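Local structure of polysaccharide deacetylase (Bacillus anthracis, 2J13) at residues 86-91 against 108-113; 58-63 against 205-210. The protein probably removes acetyl groups from bacterial cell-wall peptidoglycan as a zinc-dependent family 4 carbohydrate esterase of the NodB homology type. All blocks are in the same frame, centred on the assembly; numbering follows the deposited sequence. Where two conformers were deposited one is given.

How the contacts relate
Both contacts belong to one parallel sheet, and their centres lie about 12 Å apart. From the N terminus, the chain first runs through 58-63, on strand 56-63, then helix 70-80, and reaches 86-91 on the neighbouring strand 84-88. Contact 1 closes the short loop from there to 108-113, across helices 90-95 and 97-105. Much later the chain returns at 205-210, and contact 2 joins it to 58-63, so that contact 1 is nested inside the far longer loop of contact 2. The two meet where Phe87 N faces Phe61 O, 2.8 Å apart, a probable hydrogen bond between the two middle strands; the order across the sheet is 207-210, 56-63, 84-88, 109-112.

Contact 1 (86-91 against 108-113). With ZN (zinc ion), chain E; ZN (zinc ion), chain B.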
# COMPACT_ATOMS: atom_id res chain seq x y z
N PHE A 86 1.14 -5.10 2.43
CA PHE A 86 2.47 -5.02 1.85
C PHE A 86 2.29 -4.90 0.34
O PHE A 86 1.82 -5.84 -0.31
CB PHE A 86 3.29 -6.28 2.17
CG PHE A 86 3.59 -6.44 3.64
CD1 PHE A 86 2.67 -7.04 4.47
CD2 PHE A 86 4.76 -5.96 4.17
CE1 PHE A 86 2.92 -7.16 5.84
CE2 PHE A 86 5.05 -6.11 5.55
CZ PHE A 86 4.11 -6.73 6.35
N PHE A 87 2.67 -3.74 -0.20
CA PHE A 87 2.60 -3.47 -1.63
C PHE A 87 3.90 -3.92 -2.24
O PHE A 87 4.92 -3.31 -2.02
CB PHE A 87 2.38 -1.96 -1.90
CG PHE A 87 1.02 -1.50 -1.53
CD1 PHE A 87 -0.04 -1.63 -2.40
CD2 PHE A 87 0.80 -0.87 -0.29
CE1 PHE A 87 -1.33 -1.22 -2.02
CE2 PHE A 87 -0.49 -0.50 0.08
CZ PHE A 87 -1.55 -0.65 -0.81
N VAL A 88 3.85 -5.02 -2.99
CA VAL A 88 5.05 -5.70 -3.52
C VAL A 88 5.30 -5.46 -5.01
O VAL A 88 4.36 -5.32 -5.79
CB VAL A 88 5.00 -7.26 -3.25
CG1 VAL A 88 4.83 -7.51 -1.73
CG2 VAL A 88 3.88 -7.89 -4.06
N THR A 89 6.57 -5.42 -5.39
CA THR A 89 6.93 -5.39 -6.81
C THR A 89 7.26 -6.80 -7.34
O THR A 89 7.40 -7.75 -6.58
CB THR A 89 8.15 -4.51 -7.05
OG1 THR A 89 9.32 -5.08 -6.43
CG2 THR A 89 7.92 -3.06 -6.55
N GLY A 90 7.45 -6.92 -8.64
CA GLY A 90 7.88 -8.20 -9.25
C GLY A 90 9.26 -8.66 -8.81
O GLY A 90 9.46 -9.87 -8.57
N HIS A 91 10.21 -7.73 -8.65
CA HIS A 91 11.54 -8.06 -8.16
C HIS A 91 11.46 -8.63 -6.77
O HIS A 91 12.10 -9.62 -6.44
CB HIS A 91 12.42 -6.80 -8.14
CG HIS A 91 13.79 -7.02 -7.54
ND1 HIS A 91 14.83 -7.61 -8.23
CD2 HIS A 91 14.28 -6.68 -6.32
CE1 HIS A 91 15.90 -7.65 -7.46
NE2 HIS A 91 15.60 -7.09 -6.30
N HIS A 108 -2.06 -11.09 6.45
CA HIS A 108 -1.90 -9.77 5.82
C HIS A 108 -2.49 -9.76 4.41
O HIS A 108 -2.94 -10.81 3.90
CB HIS A 108 -0.45 -9.37 5.83
CG HIS A 108 0.12 -9.37 7.20
ND1 HIS A 108 -0.34 -8.52 8.19
CD2 HIS A 108 1.03 -10.17 7.78
CE1 HIS A 108 0.31 -8.77 9.31
NE2 HIS A 108 1.14 -9.77 9.09
N ILE A 109 -2.55 -8.56 3.82
CA ILE A 109 -3.01 -8.42 2.43
C ILE A 109 -1.80 -8.06 1.62
O ILE A 109 -1.01 -7.21 2.05
CB ILE A 109 -4.06 -7.35 2.30
CG1 ILE A 109 -5.30 -7.76 3.10
CG2 ILE A 109 -4.37 -7.06 0.83
CD1 ILE A 109 -6.27 -6.64 3.27
N ILE A 110 -1.63 -8.71 0.47
CA ILE A 110 -0.54 -8.38 -0.44
C ILE A 110 -1.10 -7.48 -1.53
O ILE A 110 -2.09 -7.83 -2.23
CB ILE A 110 0.12 -9.64 -1.06
CG1 ILE A 110 0.62 -10.59 0.03
CG2 ILE A 110 1.28 -9.25 -1.95
CD1 ILE A 110 1.03 -11.95 -0.59
N GLY A 111 -0.54 -6.27 -1.62
CA GLY A 111 -0.94 -5.31 -2.64
C GLY A 111 0.03 -5.27 -3.80
O GLY A 111 1.09 -5.84 -3.76
N ASN A 112 -0.36 -4.52 -4.83
CA ASN A 112 0.32 -4.44 -6.09
C ASN A 112 1.11 -3.13 -6.20
O ASN A 112 0.50 -2.05 -6.20
CB ASN A 112 -0.72 -4.52 -7.19
CG ASN A 112 -0.14 -4.71 -8.57
OD1 ASN A 112 0.95 -4.22 -8.90
ND2 ASN A 112 -0.89 -5.46 -9.42
N HIS A 113 2.44 -3.22 -6.32
CA HIS A 113 3.31 -2.05 -6.44
C HIS A 113 4.02 -2.04 -7.82
O HIS A 113 5.02 -1.36 -7.98
CB HIS A 113 4.34 -2.02 -5.32
CG HIS A 113 4.95 -0.68 -5.03
ND1 HIS A 113 4.25 0.50 -5.05
CD2 HIS A 113 6.20 -0.37 -4.63
CE1 HIS A 113 5.07 1.50 -4.73
NE2 HIS A 113 6.26 1.00 -4.47
ZN ZN E . 14.92 -8.04 -10.03
ZN ZN B . 7.98 2.06 -4.37
O HOH W 1 14.74 -10.28 -10.53
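One face of the His108 imidazole receives the edge of the Phe86 ring: Phe86 CE1 stands 3.8 Å from His108 CG, offset toward the rim, and the planes meet at 77°, a T-shaped pair. His108 ND1 is hydrogen-bonded to the backbone N of Ala84, which fixes the ring that Phe86 meets. The Phe87 ring lies obliquely beside Gly111, with Phe87 CD1 3.8 Å from Gly111 CA. At the other end, the Thr89 and His113 side chains run side by side, pointing the same way, with Thr89 CG2 3.7 Å from His113 CD2.

The backbones that carry these groups run parallel, 4.3 Å apart at the closest approach of the strand axes, and the helices at 90-95 and 97-105 between them make this a beta-alpha-beta crossover, as in the deformed barrel of family 4 carbohydrate esterases. Four hydrogen bonds form the ladder: Phe86 N to Ile109 O, Gly111 N to Phe86 O at 2.7 Å, Val88 N to Gly111 O, and His113 N to Val88 O. On the side of Phe86, Val88 CG2 packs 3.6 Å from Ile110 CG2, with Leu100 and Ile139 covering both residues.

With CG anti to the backbone N (chi1 -159°), His113 extends to the zinc of chain B, which His113 NE2 binds at 2.0 Å, as does His117 NE2. His113 ND1 is hydrogen-bonded to Arg152 O, a second-shell contact that fixes the ring's rotation. Thr89 N-caps the following helix, OG1 accepting from Tyr92 N.

Contact 2 (58-63 against 205-210); sequences YLTFDN and GSILLL
Thr60 has OG1 between its backbone N and carbonyl carbon (chi1 71°), which turns the hydroxyl onto Leu208 O, while Phe61, with CG anti to its carbonyl carbon (chi1 -62°), brings its ring to Leu210. The framework is a parallel pair within the central sheet of the NodB homology fold: segment axes diverge by 32°, and Tyr58, Leu59 and Thr60 pair with Ile207, Leu208 and Leu209. Backbone hydrogen bonds run from Tyr58 N to Ser206 O, Leu208 N to Tyr58 O and Leu210 N to Thr60 O.

Leu208 O is gripped twice by one residue, by Thr60 N at 2.9 Å and by Thr60 OG1 at 2.7 Å. Thr60 OG1 is also hydrogen-bonded to Arg152 NH1, which in addition forms a salt bridge with Asp62 OD1; this arginine therefore ties both side chains together.

On the face carrying Phe61, Phe61 CE2 lies 3.8 Å from Leu210 CB. Leu59 also packs toward Leu210 here, but the 3.4 Å between Leu59 CD1 and Leu210 CD1 is doubtful, because Leu59 has a second conformer. On the face of Thr60, Thr60 CG2 packs on Ile207 CG2; at the strand end Leu209 CD2 lies 3.7 Å from Asp62 OD2, the two side chains at about a right angle. Beyond the last direct backbone bond, water 2 spans the strands, accepting from Asp62 N at 2.9 Å and donating to Leu210 O at 2.6 Å.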
# COMPACT_ATOMS: atom_id res chain seq x y z
N TYR A 58 -4.60 2.39 9.60
CA TYR A 58 -4.26 1.35 8.60
C TYR A 58 -2.77 1.36 8.30
O TYR A 58 -2.28 2.31 7.74
CB TYR A 58 -5.06 1.60 7.31
CG TYR A 58 -6.53 1.76 7.60
CD1 TYR A 58 -7.35 0.66 7.65
CD2 TYR A 58 -7.07 3.01 7.87
CE1 TYR A 58 -8.72 0.79 7.96
CE2 TYR A 58 -8.43 3.15 8.17
CZ TYR A 58 -9.23 2.02 8.22
OH TYR A 58 -10.59 2.08 8.50
N LEU A 59 -2.08 0.31 8.71
CA LEU A 59 -0.66 0.17 8.49
C LEU A 59 -0.38 -0.44 7.12
O LEU A 59 -0.97 -1.48 6.74
CB LEU A 59 -0.09 -0.69 9.62
CG LEU A 59 1.39 -0.97 9.64
CD1 LEU A 59 2.14 0.34 9.74
CD2 LEU A 59 1.80 -1.91 10.78
N THR A 60 0.55 0.17 6.39
CA THR A 60 0.99 -0.35 5.10
C THR A 60 2.49 -0.20 4.97
O THR A 60 3.10 0.63 5.65
CB THR A 60 0.32 0.38 3.92
OG1 THR A 60 0.83 1.71 3.81
CG2 THR A 60 -1.20 0.38 4.06
N PHE A 61 3.06 -1.04 4.11
CA PHE A 61 4.49 -1.05 3.77
C PHE A 61 4.60 -1.20 2.26
O PHE A 61 3.77 -1.88 1.64
CB PHE A 61 5.23 -2.23 4.42
CG PHE A 61 5.21 -2.21 5.92
CD1 PHE A 61 4.17 -2.76 6.61
CD2 PHE A 61 6.27 -1.67 6.64
CE1 PHE A 61 4.17 -2.75 8.03
CE2 PHE A 61 6.25 -1.67 8.02
CZ PHE A 61 5.17 -2.17 8.68
N ASP A 62 5.65 -0.61 1.68
CA ASP A 62 6.00 -0.86 0.28
C ASP A 62 7.28 -1.71 0.22
O ASP A 62 8.26 -1.44 0.92
CB ASP A 62 6.20 0.44 -0.50
CG ASP A 62 4.95 1.24 -0.63
OD1 ASP A 62 3.87 0.73 -0.26
OD2 ASP A 62 5.05 2.45 -1.03
N ASN A 63 7.25 -2.72 -0.65
CA ASN A 63 8.26 -3.72 -0.72
C ASN A 63 8.76 -3.88 -2.14
O ASN A 63 8.36 -4.77 -2.86
CB ASN A 63 7.73 -5.04 -0.21
CG ASN A 63 7.27 -4.94 1.21
OD1 ASN A 63 7.94 -5.42 2.10
ND2 ASN A 63 6.13 -4.30 1.43
N GLY A 205 -8.43 7.73 10.99
CA GLY A 205 -8.43 7.40 9.57
C GLY A 205 -7.08 7.34 8.90
O GLY A 205 -7.01 7.05 7.70
N SER A 206 -6.00 7.63 9.63
CA SER A 206 -4.68 7.65 9.02
C SER A 206 -4.34 6.32 8.32
O SER A 206 -4.56 5.23 8.85
CB SER A 206 -3.58 7.98 10.05
OG SER A 206 -3.65 9.33 10.55
N ILE A 207 -3.77 6.45 7.12
CA ILE A 207 -3.11 5.35 6.42
C ILE A 207 -1.59 5.61 6.52
O ILE A 207 -1.08 6.61 5.98
CB ILE A 207 -3.54 5.19 4.93
CG1 ILE A 207 -5.04 4.97 4.83
CG2 ILE A 207 -2.67 4.05 4.27
CD1 ILE A 207 -5.60 4.82 3.40
N LEU A 208 -0.89 4.76 7.25
CA LEU A 208 0.52 4.92 7.52
C LEU A 208 1.33 4.15 6.51
O LEU A 208 0.99 3.01 6.18
CB LEU A 208 0.90 4.42 8.92
CG LEU A 208 0.01 4.92 10.05
CD1 LEU A 208 0.56 4.41 11.37
CD2 LEU A 208 -0.03 6.44 9.99
N LEU A 209 2.40 4.77 6.03
CA LEU A 209 3.36 4.07 5.21
C LEU A 209 4.66 4.01 6.04
O LEU A 209 5.31 5.05 6.28
CB LEU A 209 3.55 4.81 3.88
CG LEU A 209 4.73 4.39 3.04
CD1 LEU A 209 4.87 2.84 2.91
CD2 LEU A 209 4.66 5.03 1.63
N LEU A 210 4.96 2.85 6.59
CA LEU A 210 6.12 2.66 7.44
C LEU A 210 7.17 1.84 6.68
O LEU A 210 6.97 1.51 5.51
CB LEU A 210 5.75 2.01 8.77
CG LEU A 210 4.80 2.85 9.67
CD1 LEU A 210 4.66 2.22 11.10
CD2 LEU A 210 5.21 4.28 9.82
O HOH W 2 7.80 0.70 3.16